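Local coordinates for nuclear fusion protein BIK1 (Saccharomyces cerevisiae, PDB 6FC5) that binds microtubules and kinesin and is required for nuclear fusion, chromosome disjunction and nuclear segregation during mitosis, at residues I14-L19 / Q73-L78; G22-V27 / A38-L43; D31-M36 / G67-L72. One frame throughout, in Å; residues are numbered along the deposited sequence.

Followed from the N terminus, the chain enters interaction 1 first, on strand 13-16, and returns to it last, on helix 72-81; residues 14-19 and 73-78 thus close the longest of the three loops. Interactions 2 and 3 are nested inside it. Interaction 2 pairs 22-27 with 38-43, two strands of a hairpin and the first loop residues after the second. Interaction 3 starts inside that hairpin, at 31-36, and ends beyond it, at 67-72, so interactions 2 and 3 cross. Backbone bonding between Ala38 and Ile70 and between Val40 and Leu68 joins them in one sheet, while Ile14 with Gly22 ties interaction 1 to the same sheet, whose Ala38 packs against Val75 of the helix.

Interaction 1. Residues I14-L19 / Q73-L78; sequences IQIPNL and QKVASL
Ile16 O accepts the backbone N of Leu19 at 2.9 Å, a bond that closes the turn after the strand, with Pro17 inside it; Pro17 lies beside the helix residue Leu78. From the helix, Leu78 sets its CD1 branch against the end of the strand and the first residue of the turn: it lies 3.5 Å from Gln15 O and meets Pro17 CD at 3.7 Å, the two side chains reaching tip to tip. Leu78 CG stands anti to its carbonyl carbon (chi1 -59°), and this first torsion, with an extended second one, directs CD1 toward Pro17. Ile14 meets the same residue nearer its backbone, with CG2 3.8 Å from Leu78 O and CB 4.4 Å from Leu78 CB. Helix 72-81 here packs against the edge strand 13-16 of the SH3-like sheet of the CAP-Gly domain; the short axes approach to 9.1 Å, and their N-to-C directions differ by 139°, so strand and helix run roughly counter to each other. Ile14 holds CG1 between its backbone N and carbonyl carbon (chi1 58°), and from there CD1 extends to within 4.2 Å of Val75 CB. The buried Val75 also faces Ile16, whose CG1 stands 4.5 Å from Val75 CG1, the loosest of these apolar approaches. Beyond the two segments, Val75 touches Ala38 and Ile70, and Ile16 touches Val40, Ile70 and Leu42.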
ATOM      1  N   ILE A  14       3.479  -1.894  -8.483  1.00 33.50           N
ATOM      2  CA  ILE A  14       2.420  -1.329  -9.283  1.00 31.05           C
ATOM      3  C   ILE A  14       2.756   0.139  -9.597  1.00 37.54           C
ATOM      4  O   ILE A  14       3.442   0.810  -8.837  1.00 35.79           O
ATOM      5  CB  ILE A  14       1.049  -1.330  -8.596  1.00 37.23           C
ATOM      6  CG1 ILE A  14       1.085  -0.564  -7.256  1.00 35.40           C
ATOM      7  CG2 ILE A  14       0.573  -2.751  -8.334  1.00 42.43           C
ATOM      8  CD1 ILE A  14      -0.263  -0.431  -6.601  1.00 40.19           C
ATOM      9  N   GLN A  15       2.175   0.662 -10.674  1.00 36.09           N
ATOM     10  CA  GLN A  15       2.454   1.996 -11.171  1.00 40.82           C
ATOM     11  C   GLN A  15       1.234   2.814 -10.818  1.00 43.87           C
ATOM     12  O   GLN A  15       0.196   2.655 -11.413  1.00 46.24           O
ATOM     13  CB  GLN A  15       2.712   1.935 -12.682  1.00 47.81           C
ATOM     14  CG  GLN A  15       3.147   3.249 -13.313  1.00 56.50           C
ATOM     15  CD  GLN A  15       4.608   3.585 -13.024  1.00 60.49           C
ATOM     16  OE1 GLN A  15       5.506   2.723 -13.073  1.00 65.17           O
ATOM     17  NE2 GLN A  15       4.850   4.845 -12.719  1.00 63.53           N
ATOM     18  N   ILE A  16       1.368   3.632  -9.792  1.00 36.20           N
ATOM     19  CA  ILE A  16       0.275   4.441  -9.317  1.00 41.54           C
ATOM     20  C   ILE A  16       0.181   5.760 -10.060  1.00 50.94           C
ATOM     21  O   ILE A  16       1.113   6.548 -10.056  1.00 43.87           O
ATOM     22  CB  ILE A  16       0.419   4.689  -7.815  1.00 44.09           C
ATOM     23  CG1 ILE A  16       0.430   3.355  -7.076  1.00 45.76           C
ATOM     24  CG2 ILE A  16      -0.702   5.565  -7.304  1.00 48.30           C
ATOM     25  CD1 ILE A  16       1.248   3.367  -5.813  1.00 47.70           C
ATOM     26  N   PRO A  17      -0.967   5.994 -10.698  1.00 60.34           N
ATOM     27  CA  PRO A  17      -1.251   7.204 -11.472  1.00 62.15           C
ATOM     28  C   PRO A  17      -0.907   8.441 -10.675  1.00 56.94           C
ATOM     29  O   PRO A  17      -1.385   8.581  -9.558  1.00 57.97           O
ATOM     30  CB  PRO A  17      -2.761   7.138 -11.684  1.00 67.19           C
ATOM     31  CG  PRO A  17      -3.101   5.699 -11.578  1.00 72.47           C
ATOM     32  CD  PRO A  17      -2.134   5.104 -10.602  1.00 67.91           C
ATOM     33  N   ASN A  18       0.002   9.247 -11.218  1.00 62.33           N
ATOM     34  CA  ASN A  18       0.468  10.520 -10.656  1.00 61.77           C
ATOM     35  C   ASN A  18       1.291  10.418  -9.370  1.00 59.59           C
ATOM     36  O   ASN A  18       1.449  11.396  -8.659  1.00 69.70           O
ATOM     37  CB  ASN A  18      -0.669  11.549 -10.527  1.00 68.16           C
ATOM     38  CG  ASN A  18      -1.429  11.742 -11.828  1.00 76.14           C
ATOM     39  OD1 ASN A  18      -2.657  11.748 -11.847  1.00 80.38           O
ATOM     40  ND2 ASN A  18      -0.699  11.890 -12.925  1.00 69.79           N
ATOM     41  N   LEU A  19       1.795   9.229  -9.070  1.00 46.31           N
ATOM     42  CA  LEU A  19       2.606   9.025  -7.890  1.00 44.92           C
ATOM     43  C   LEU A  19       3.895   8.351  -8.276  1.00 40.34           C
ATOM     44  O   LEU A  19       4.965   8.781  -7.904  1.00 58.39           O
ATOM     45  CB  LEU A  19       1.855   8.184  -6.880  1.00 48.52           C
ATOM     46  CG  LEU A  19       2.171   8.496  -5.431  1.00 52.54           C
ATOM     47  CD1 LEU A  19       2.313   9.989  -5.234  1.00 54.99           C
ATOM     48  CD2 LEU A  19       1.045   7.956  -4.580  1.00 50.94           C
ATOM     49  N   GLN A  73      -9.889   0.542  -3.308  1.00 24.54           N
ATOM     50  CA  GLN A  73     -10.666   0.661  -4.585  1.00 30.34           C
ATOM     51  C   GLN A  73      -9.950   1.415  -5.683  1.00 29.13           C
ATOM     52  O   GLN A  73     -10.132   1.121  -6.859  1.00 30.65           O
ATOM     53  CB  GLN A  73     -12.079   1.230  -4.355  1.00 36.68           C
ATOM     54  CG  GLN A  73     -12.100   2.588  -3.690  1.00 40.56           C
ATOM     55  CD  GLN A  73     -12.094   2.493  -2.142  1.00 52.39           C
ATOM     56  OE1 GLN A  73     -11.598   1.509  -1.515  1.00 51.41           O
ATOM     57  NE2 GLN A  73     -12.632   3.541  -1.511  1.00 57.11           N
ATOM     58  N   LYS A  74      -9.095   2.377  -5.298  1.00 31.05           N
ATOM     59  CA  LYS A  74      -8.285   3.122  -6.242  1.00 28.75           C
ATOM     60  C   LYS A  74      -7.192   2.384  -6.931  1.00 28.94           C
ATOM     61  O   LYS A  74      -6.778   2.774  -7.990  1.00 29.83           O
ATOM     62  CB  LYS A  74      -7.680   4.348  -5.572  1.00 32.23           C
ATOM     63  CG  LYS A  74      -8.736   5.315  -5.119  1.00 36.78           C
ATOM     64  CD  LYS A  74      -8.045   6.396  -4.354  1.00 41.28           C
ATOM     65  CE  LYS A  74      -9.042   7.414  -3.802  1.00 50.93           C
ATOM     66  NZ  LYS A  74      -8.320   8.210  -2.766  1.00 55.58           N
ATOM     67  N   VAL A  75      -6.690   1.296  -6.357  1.00 27.41           N
ATOM     68  CA  VAL A  75      -5.619   0.559  -6.947  1.00 25.59           C
ATOM     69  C   VAL A  75      -5.933  -0.919  -7.147  1.00 25.81           C
ATOM     70  O   VAL A  75      -5.078  -1.647  -7.555  1.00 22.39           O
ATOM     71  CB  VAL A  75      -4.298   0.728  -6.148  1.00 27.92           C
ATOM     72  CG1 VAL A  75      -3.790   2.161  -6.312  1.00 33.62           C
ATOM     73  CG2 VAL A  75      -4.560   0.377  -4.687  1.00 27.38           C
ATOM     74  N   ALA A  76      -7.156  -1.315  -6.895  1.00 26.54           N
ATOM     75  CA  ALA A  76      -7.504  -2.738  -6.899  1.00 25.44           C
ATOM     76  C   ALA A  76      -7.242  -3.353  -8.274  1.00 24.60           C
ATOM     77  O   ALA A  76      -6.554  -4.427  -8.396  1.00 23.13           O
ATOM     78  CB  ALA A  76      -8.965  -2.892  -6.480  1.00 27.65           C
ATOM     79  N   SER A  77      -7.647  -2.676  -9.331  1.00 25.57           N
ATOM     80  CA  SER A  77      -7.367  -3.271 -10.669  1.00 28.78           C
ATOM     81  C   SER A  77      -5.859  -3.263 -11.052  1.00 31.84           C
ATOM     82  O   SER A  77      -5.381  -4.208 -11.710  1.00 29.61           O
ATOM     83  CB  SER A  77      -8.259  -2.625 -11.742  1.00 35.25           C
ATOM     84  OG  SER A  77      -7.781  -1.334 -11.942  1.00 39.60           O
ATOM     85  N   LEU A  78      -5.076  -2.286 -10.560  1.00 28.36           N
ATOM     86  CA  LEU A  78      -3.614  -2.301 -10.763  1.00 30.11           C
ATOM     87  C   LEU A  78      -2.981  -3.446 -10.071  1.00 27.08           C
ATOM     88  O   LEU A  78      -2.108  -4.149 -10.661  1.00 29.09           O
ATOM     89  CB  LEU A  78      -2.952  -1.000 -10.277  1.00 33.01           C
ATOM     90  CG  LEU A  78      -3.451   0.255 -10.941  1.00 36.44           C
ATOM     91  CD1 LEU A  78      -2.853   1.477 -10.285  1.00 40.39           C
ATOM     92  CD2 LEU A  78      -3.131   0.276 -12.435  1.00 39.98           C
TER

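Interaction 2. Residues G22-V27 / A38-L43; sequences GQLKYV and AGVDLL
Gly39 O accepts from both Lys25 N, at 2.8 Å, and Tyr26 N, at 3.2 Å and weakly, which with the one-residue shift in register defines a classic beta bulge in the hairpin of strands 20-27 and 36-41, part of the CAP-Gly sheet. Within the bulge, Gly39 N bonds Tyr26 O at 2.7 Å. Further along, Gln23 and Asp41 form a hydrogen-bonded antiparallel pair: Gln23 N binds Asp41 O at 2.9 Å, and Asp41 N returns a bond to Gln23 O. These bonds satisfy N and O of Gln23, Asp41 and Gly39, together with Lys25 N and Tyr26 O. The buried Asp41 carboxylate is gripped mostly by backbone and hydroxyl groups. Its OD1 takes Leu43 N at 2.9 Å from above the carboxylate plane (45° out of it), making an Asx turn, and also bonds Ser66 OG, while OD2 bonds Glu62 N. Lys25 and Asp41 lie side by side, with Lys25 CG 4.0 Å from Asp41 CB; bends at three torsions bring Lys25 NZ to 4.2 Å from Asp41 OD2, beyond a salt bridge. NZ bonds Gln60 O and a water, whose link on to Asp41 OD2 is unusually short and doubtful. The Gln23 amide bonds Gly11 O through NE2, and Tyr26 OH bonds Pro29 O. On the opposite face, which carries Leu24, Ala38 and Val40, Leu24 CD1 rests 3.7 Å from Ala38 CB.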
ATOM      1  N   GLY A  22       5.259   1.900  -6.988  1.00 28.74           N
ATOM      2  CA  GLY A  22       5.219   1.519  -5.564  1.00 28.18           C
ATOM      3  C   GLY A  22       5.148   0.011  -5.327  1.00 28.24           C
ATOM      4  O   GLY A  22       4.637  -0.690  -6.190  1.00 27.23           O
ATOM      5  N   GLN A  23       5.792  -0.456  -4.247  1.00 22.67           N
ATOM      6  CA  GLN A  23       5.754  -1.828  -3.867  1.00 20.75           C
ATOM      7  C   GLN A  23       4.538  -2.006  -2.924  1.00 21.30           C
ATOM      8  O   GLN A  23       4.385  -1.274  -1.958  1.00 20.29           O
ATOM      9  CB  GLN A  23       7.058  -2.263  -3.210  1.00 24.95           C
ATOM     10  CG  GLN A  23       7.073  -3.770  -3.059  1.00 25.11           C
ATOM     11  CD  GLN A  23       8.347  -4.296  -2.540  1.00 31.15           C
ATOM     12  OE1 GLN A  23       9.003  -3.623  -1.825  1.00 37.94           O
ATOM     13  NE2 GLN A  23       8.690  -5.561  -2.878  1.00 34.02           N
ATOM     14  N   LEU A  24       3.662  -2.938  -3.216  1.00 20.06           N
ATOM     15  CA  LEU A  24       2.544  -3.309  -2.335  1.00 19.30           C
ATOM     16  C   LEU A  24       3.093  -4.022  -1.098  1.00 20.00           C
ATOM     17  O   LEU A  24       3.730  -5.082  -1.235  1.00 21.72           O
ATOM     18  CB  LEU A  24       1.539  -4.197  -3.071  1.00 19.98           C
ATOM     19  CG  LEU A  24       0.284  -4.491  -2.212  1.00 18.03           C
ATOM     20  CD1 LEU A  24      -0.547  -3.245  -1.904  1.00 20.19           C
ATOM     21  CD2 LEU A  24      -0.556  -5.514  -3.026  1.00 20.16           C
ATOM     22  N   LYS A  25       2.800  -3.496   0.085  1.00 18.54           N
ATOM     23  CA  LYS A  25       3.312  -4.071   1.343  1.00 21.11           C
ATOM     24  C   LYS A  25       2.248  -4.521   2.327  1.00 19.87           C
ATOM     25  O   LYS A  25       2.574  -5.215   3.329  1.00 20.35           O
ATOM     26  CB  LYS A  25       4.282  -3.113   2.067  1.00 23.93           C
ATOM     27  CG  LYS A  25       5.414  -2.555   1.201  1.00 28.69           C
ATOM     28  CD  LYS A  25       6.385  -3.501   0.641  1.00 35.65           C
ATOM     29  CE  LYS A  25       7.328  -4.052   1.679  1.00 43.49           C
ATOM     30  NZ  LYS A  25       8.233  -3.008   2.174  1.00 52.56           N
ATOM     31  N   TYR A  26       1.014  -4.047   2.178  1.00 18.72           N
ATOM     32  CA  TYR A  26      -0.037  -4.330   3.152  1.00 18.95           C
ATOM     33  C   TYR A  26      -1.352  -4.179   2.424  1.00 20.41           C
ATOM     34  O   TYR A  26      -1.490  -3.261   1.614  1.00 18.28           O
ATOM     35  CB  TYR A  26       0.031  -3.315   4.320  1.00 19.65           C
ATOM     36  CG  TYR A  26      -1.075  -3.404   5.294  1.00 19.95           C
ATOM     37  CD1 TYR A  26      -1.153  -4.437   6.228  1.00 21.38           C
ATOM     38  CD2 TYR A  26      -2.111  -2.479   5.271  1.00 18.35           C
ATOM     39  CE1 TYR A  26      -2.291  -4.569   7.040  1.00 22.30           C
ATOM     40  CE2 TYR A  26      -3.191  -2.600   6.140  1.00 19.16           C
ATOM     41  CZ  TYR A  26      -3.275  -3.651   7.005  1.00 20.90           C
ATOM     42  OH  TYR A  26      -4.378  -3.673   7.875  1.00 24.07           O
ATOM     43  N   VAL A  27      -2.333  -4.986   2.806  1.00 20.02           N
ATOM     44  CA  VAL A  27      -3.711  -4.791   2.388  1.00 22.42           C
ATOM     45  C   VAL A  27      -4.624  -4.998   3.583  1.00 21.54           C
ATOM     46  O   VAL A  27      -4.631  -6.039   4.162  1.00 25.67           O
ATOM     47  CB  VAL A  27      -4.044  -5.768   1.224  1.00 23.74           C
ATOM     48  CG1 VAL A  27      -5.505  -5.641   0.866  1.00 30.68           C
ATOM     49  CG2 VAL A  27      -3.205  -5.487  -0.029  1.00 22.93           C
ATOM     50  N   ALA A  38      -4.534  -0.196   0.655  1.00 18.13           N
ATOM     51  CA  ALA A  38      -3.270  -0.735   0.258  1.00 19.21           C
ATOM     52  C   ALA A  38      -2.194   0.094   0.917  1.00 22.28           C
ATOM     53  O   ALA A  38      -2.213   1.328   0.785  1.00 25.43           O
ATOM     54  CB  ALA A  38      -3.150  -0.649  -1.216  1.00 18.80           C
ATOM     55  N   GLY A  39      -1.241  -0.534   1.547  1.00 19.79           N
ATOM     56  CA  GLY A  39      -0.090   0.172   2.046  1.00 18.92           C
ATOM     57  C   GLY A  39       1.002  -0.078   1.053  1.00 19.32           C
ATOM     58  O   GLY A  39       1.295  -1.239   0.718  1.00 19.85           O
ATOM     59  N   VAL A  40       1.589   0.996   0.544  1.00 18.66           N
ATOM     60  CA  VAL A  40       2.612   0.921  -0.471  1.00 18.50           C
ATOM     61  C   VAL A  40       3.891   1.654  -0.029  1.00 18.93           C
ATOM     62  O   VAL A  40       3.819   2.667   0.706  1.00 19.25           O
ATOM     63  CB  VAL A  40       2.160   1.469  -1.857  1.00 24.63           C
ATOM     64  CG1 VAL A  40       0.895   0.808  -2.357  1.00 24.65           C
ATOM     65  CG2 VAL A  40       1.929   2.959  -1.816  1.00 29.52           C
ATOM     66  N   ASP A  41       5.025   1.154  -0.496  1.00 19.47           N
ATOM     67  CA  ASP A  41       6.274   1.804  -0.310  1.00 22.74           C
ATOM     68  C   ASP A  41       6.673   2.431  -1.685  1.00 22.60           C
ATOM     69  O   ASP A  41       6.917   1.722  -2.641  1.00 22.05           O
ATOM     70  CB  ASP A  41       7.320   0.849   0.155  1.00 24.70           C
ATOM     71  CG  ASP A  41       8.671   1.540   0.499  1.00 28.29           C
ATOM     72  OD1 ASP A  41       8.833   2.762   0.223  1.00 28.24           O
ATOM     73  OD2 ASP A  41       9.597   0.849   1.052  1.00 27.98           O
ATOM     74  N   LEU A  42       6.732   3.756  -1.706  1.00 22.08           N
ATOM     75  CA  LEU A  42       7.054   4.526  -2.897  1.00 23.38           C
ATOM     76  C   LEU A  42       8.545   4.683  -3.191  1.00 25.86           C
ATOM     77  O   LEU A  42       8.910   5.270  -4.196  1.00 31.69           O
ATOM     78  CB  LEU A  42       6.361   5.880  -2.853  1.00 23.01           C
ATOM     79  CG  LEU A  42       4.844   5.780  -2.801  1.00 28.22           C
ATOM     80  CD1 LEU A  42       4.219   7.050  -2.268  1.00 32.62           C
ATOM     81  CD2 LEU A  42       4.285   5.423  -4.161  1.00 28.55           C
ATOM     82  N   LEU A  43       9.382   4.208  -2.277  1.00 23.33           N
ATOM     83  CA  LEU A  43      10.856   4.165  -2.461  1.00 25.95           C
ATOM     84  C   LEU A  43      11.460   5.549  -2.716  1.00 26.32           C
ATOM     85  O   LEU A  43      12.485   5.666  -3.312  1.00 26.39           O
ATOM     86  CB  LEU A  43      11.274   3.203  -3.587  1.00 32.94           C
ATOM     87  CG  LEU A  43      10.598   1.815  -3.592  1.00 38.80           C
ATOM     88  CD1 LEU A  43      11.157   0.956  -4.728  1.00 42.15           C
ATOM     89  CD2 LEU A  43      10.854   1.151  -2.268  1.00 41.42           C
TER
HETATM   90  O   HOH W   1      10.085  -1.520   0.807  1.00 56.37           O

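Interaction 3. Residues D31-M36 / G67-L72; sequences DTKAGM and GLFIQL
Phe69 is the first residue to touch the loop, at Lys33, in a strand that begins at Gly67 with backbone bonds to Lys48 and Asn49. The two side chains cross at about a right angle, and the extended lysine chain brings NZ to the ring only obliquely, 4.1 Å from Phe69 CD2. Lys33 has its cation-pi partner in Phe53, while Tyr58 meets the Phe69 ring edge-to-face. A water 3.2 Å from Lys33 NZ links it, through a weak bond, to Phe69 O. At Ile70 the CB turns away from the loop, and the side chain packs on Val40. Gln71 passes with its CA 3.7 Å from Met36 O. That carbonyl is then taken by Leu72 N at 2.9 Å. Leu72 CB sits 3.5 Å from Met36 O, and Leu72 CD2 4.0 Å from Met36 CB; CG anti to the backbone N (chi1 179°) gives CD2 this approach. Strand 67-71 thus passes into helix 72-81 beside the hairpin's connecting loop, in the SH3-like fold of the CAP-Gly domain, whose signature GKNDG sequence, holding Lys48 and Asn49, lines in relatives the groove that recognises the C-terminal tails of tubulin.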
ATOM      1  N   ASP A  31      -6.581   1.490  11.451  1.00 33.32           N
ATOM      2  CA  ASP A  31      -7.303   1.948  12.645  1.00 40.09           C
ATOM      3  C   ASP A  31      -7.724   3.392  12.496  1.00 37.36           C
ATOM      4  O   ASP A  31      -6.983   4.289  12.018  1.00 37.00           O
ATOM      5  CB  ASP A  31      -6.484   1.638  13.950  1.00 44.22           C
ATOM      6  CG  ASP A  31      -6.256   0.090  14.180  1.00 56.72           C
ATOM      7  OD1 ASP A  31      -6.993  -0.810  13.664  1.00 69.82           O
ATOM      8  OD2 ASP A  31      -5.311  -0.281  14.917  1.00 60.14           O
ATOM      9  N   THR A  32      -8.990   3.636  12.842  1.00 50.11           N
ATOM     10  CA  THR A  32      -9.616   4.985  12.753  1.00 51.63           C
ATOM     11  C   THR A  32      -9.919   5.525  11.353  1.00 55.34           C
ATOM     12  O   THR A  32     -10.177   6.749  11.182  1.00 49.97           O
ATOM     13  CB  THR A  32      -8.944   6.101  13.595  1.00 68.37           C
ATOM     14  OG1 THR A  32      -7.902   6.770  12.864  1.00 68.21           O
ATOM     15  CG2 THR A  32      -8.474   5.565  14.982  1.00 80.23           C
ATOM     16  N   LYS A  33      -9.856   4.647  10.341  1.00 42.55           N
ATOM     17  CA  LYS A  33     -10.154   5.062   8.980  1.00 35.84           C
ATOM     18  C   LYS A  33     -11.226   4.169   8.460  1.00 28.40           C
ATOM     19  O   LYS A  33     -11.373   3.075   8.947  1.00 32.62           O
ATOM     20  CB  LYS A  33      -8.937   4.941   8.084  1.00 38.00           C
ATOM     21  CG  LYS A  33      -7.769   5.821   8.549  1.00 41.84           C
ATOM     22  CD  LYS A  33      -6.721   6.009   7.466  1.00 45.77           C
ATOM     23  CE  LYS A  33      -5.850   7.214   7.814  1.00 58.02           C
ATOM     24  NZ  LYS A  33      -4.541   6.982   7.162  1.00 66.57           N
ATOM     25  N   ALA A  34     -11.916   4.613   7.404  1.00 30.01           N
ATOM     26  CA  ALA A  34     -13.002   3.820   6.813  1.00 32.24           C
ATOM     27  C   ALA A  34     -12.501   2.996   5.655  1.00 27.68           C
ATOM     28  O   ALA A  34     -11.828   3.517   4.761  1.00 29.90           O
ATOM     29  CB  ALA A  34     -14.104   4.743   6.307  1.00 32.26           C
ATOM     30  N   GLY A  35     -12.850   1.730   5.607  1.00 26.30           N
ATOM     31  CA  GLY A  35     -12.603   0.949   4.404  1.00 29.51           C
ATOM     32  C   GLY A  35     -11.306   0.189   4.449  1.00 29.03           C
ATOM     33  O   GLY A  35     -10.622   0.175   5.466  1.00 32.05           O
ATOM     34  N   MET A  36     -10.949  -0.370   3.296  1.00 25.88           N
ATOM     35  CA  MET A  36      -9.753  -1.102   3.127  1.00 26.31           C
ATOM     36  C   MET A  36      -8.710  -0.265   2.401  1.00 21.92           C
ATOM     37  O   MET A  36      -9.046   0.568   1.598  1.00 23.37           O
ATOM     38  CB  MET A  36     -10.034  -2.377   2.332  1.00 30.11           C
ATOM     39  CG  MET A  36     -10.899  -3.413   3.019  1.00 35.14           C
ATOM     40  SD  MET A  36     -10.292  -3.987   4.599  1.00 39.33           S
ATOM     41  CE  MET A  36     -11.443  -5.317   5.131  1.00 52.48           C
ATOM     42  N   GLY A  67       6.189   5.627   2.812  1.00 19.81           N
ATOM     43  CA  GLY A  67       4.991   4.782   2.848  1.00 20.47           C
ATOM     44  C   GLY A  67       3.722   5.624   2.628  1.00 19.47           C
ATOM     45  O   GLY A  67       3.664   6.808   2.984  1.00 20.64           O
ATOM     46  N   LEU A  68       2.689   4.959   2.140  1.00 18.97           N
ATOM     47  CA  LEU A  68       1.421   5.599   1.913  1.00 19.66           C
ATOM     48  C   LEU A  68       0.256   4.619   1.937  1.00 19.22           C
ATOM     49  O   LEU A  68       0.362   3.546   1.399  1.00 21.16           O
ATOM     50  CB  LEU A  68       1.433   6.277   0.549  1.00 22.91           C
ATOM     51  CG  LEU A  68       0.201   7.081   0.149  1.00 25.85           C
ATOM     52  CD1 LEU A  68       0.131   8.357   0.964  1.00 30.73           C
ATOM     53  CD2 LEU A  68       0.248   7.396  -1.328  1.00 29.39           C
ATOM     54  N   PHE A  69      -0.813   4.970   2.637  1.00 20.05           N
ATOM     55  CA  PHE A  69      -2.042   4.191   2.559  1.00 20.78           C
ATOM     56  C   PHE A  69      -2.900   4.767   1.451  1.00 26.70           C
ATOM     57  O   PHE A  69      -3.172   5.957   1.445  1.00 25.17           O
ATOM     58  CB  PHE A  69      -2.830   4.265   3.867  1.00 21.80           C
ATOM     59  CG  PHE A  69      -2.138   3.616   4.984  1.00 23.51           C
ATOM     60  CD1 PHE A  69      -2.044   2.229   5.018  1.00 25.32           C
ATOM     61  CD2 PHE A  69      -1.569   4.358   6.012  1.00 26.32           C
ATOM     62  CE1 PHE A  69      -1.399   1.578   6.019  1.00 25.01           C
ATOM     63  CE2 PHE A  69      -0.943   3.693   7.053  1.00 26.16           C
ATOM     64  CZ  PHE A  69      -0.866   2.303   7.054  1.00 26.81           C
ATOM     65  N   ILE A  70      -3.370   3.917   0.556  1.00 23.64           N
ATOM     66  CA  ILE A  70      -4.233   4.338  -0.526  1.00 24.03           C
ATOM     67  C   ILE A  70      -5.511   3.521  -0.429  1.00 23.48           C
ATOM     68  O   ILE A  70      -5.425   2.335  -0.175  1.00 21.55           O
ATOM     69  CB  ILE A  70      -3.575   4.045  -1.875  1.00 29.79           C
ATOM     70  CG1 ILE A  70      -2.245   4.784  -1.981  1.00 37.09           C
ATOM     71  CG2 ILE A  70      -4.507   4.421  -3.009  1.00 32.67           C
ATOM     72  CD1 ILE A  70      -1.480   4.480  -3.243  1.00 42.72           C
ATOM     73  N   GLN A  71      -6.678   4.149  -0.589  1.00 20.99           N
ATOM     74  CA  GLN A  71      -7.940   3.414  -0.535  1.00 22.45           C
ATOM     75  C   GLN A  71      -7.869   2.296  -1.581  1.00 21.64           C
ATOM     76  O   GLN A  71      -7.517   2.514  -2.745  1.00 21.80           O
ATOM     77  CB  GLN A  71      -9.148   4.273  -0.870  1.00 29.39           C
ATOM     78  CG  GLN A  71      -9.486   5.331   0.154  1.00 39.17           C
ATOM     79  CD  GLN A  71     -10.633   6.225  -0.357  1.00 48.57           C
ATOM     80  OE1 GLN A  71     -11.311   5.912  -1.326  1.00 59.64           O
ATOM     81  NE2 GLN A  71     -10.801   7.347   0.264  1.00 52.87           N
ATOM     82  N   LEU A  72      -8.171   1.113  -1.133  1.00 23.05           N
ATOM     83  CA  LEU A  72      -7.947  -0.057  -1.965  1.00 23.28           C
ATOM     84  C   LEU A  72      -8.678   0.024  -3.305  1.00 23.50           C
ATOM     85  O   LEU A  72      -8.134  -0.428  -4.337  1.00 25.74           O
ATOM     86  CB  LEU A  72      -8.396  -1.282  -1.246  1.00 23.85           C
ATOM     87  CG  LEU A  72      -8.229  -2.600  -2.021  1.00 26.40           C
ATOM     88  CD1 LEU A  72      -6.758  -2.919  -2.347  1.00 28.66           C
ATOM     89  CD2 LEU A  72      -8.833  -3.728  -1.209  1.00 26.83           C
TER
HETATM   90  O   HOH W   2      -4.792   7.603   3.993  1.00 55.37           O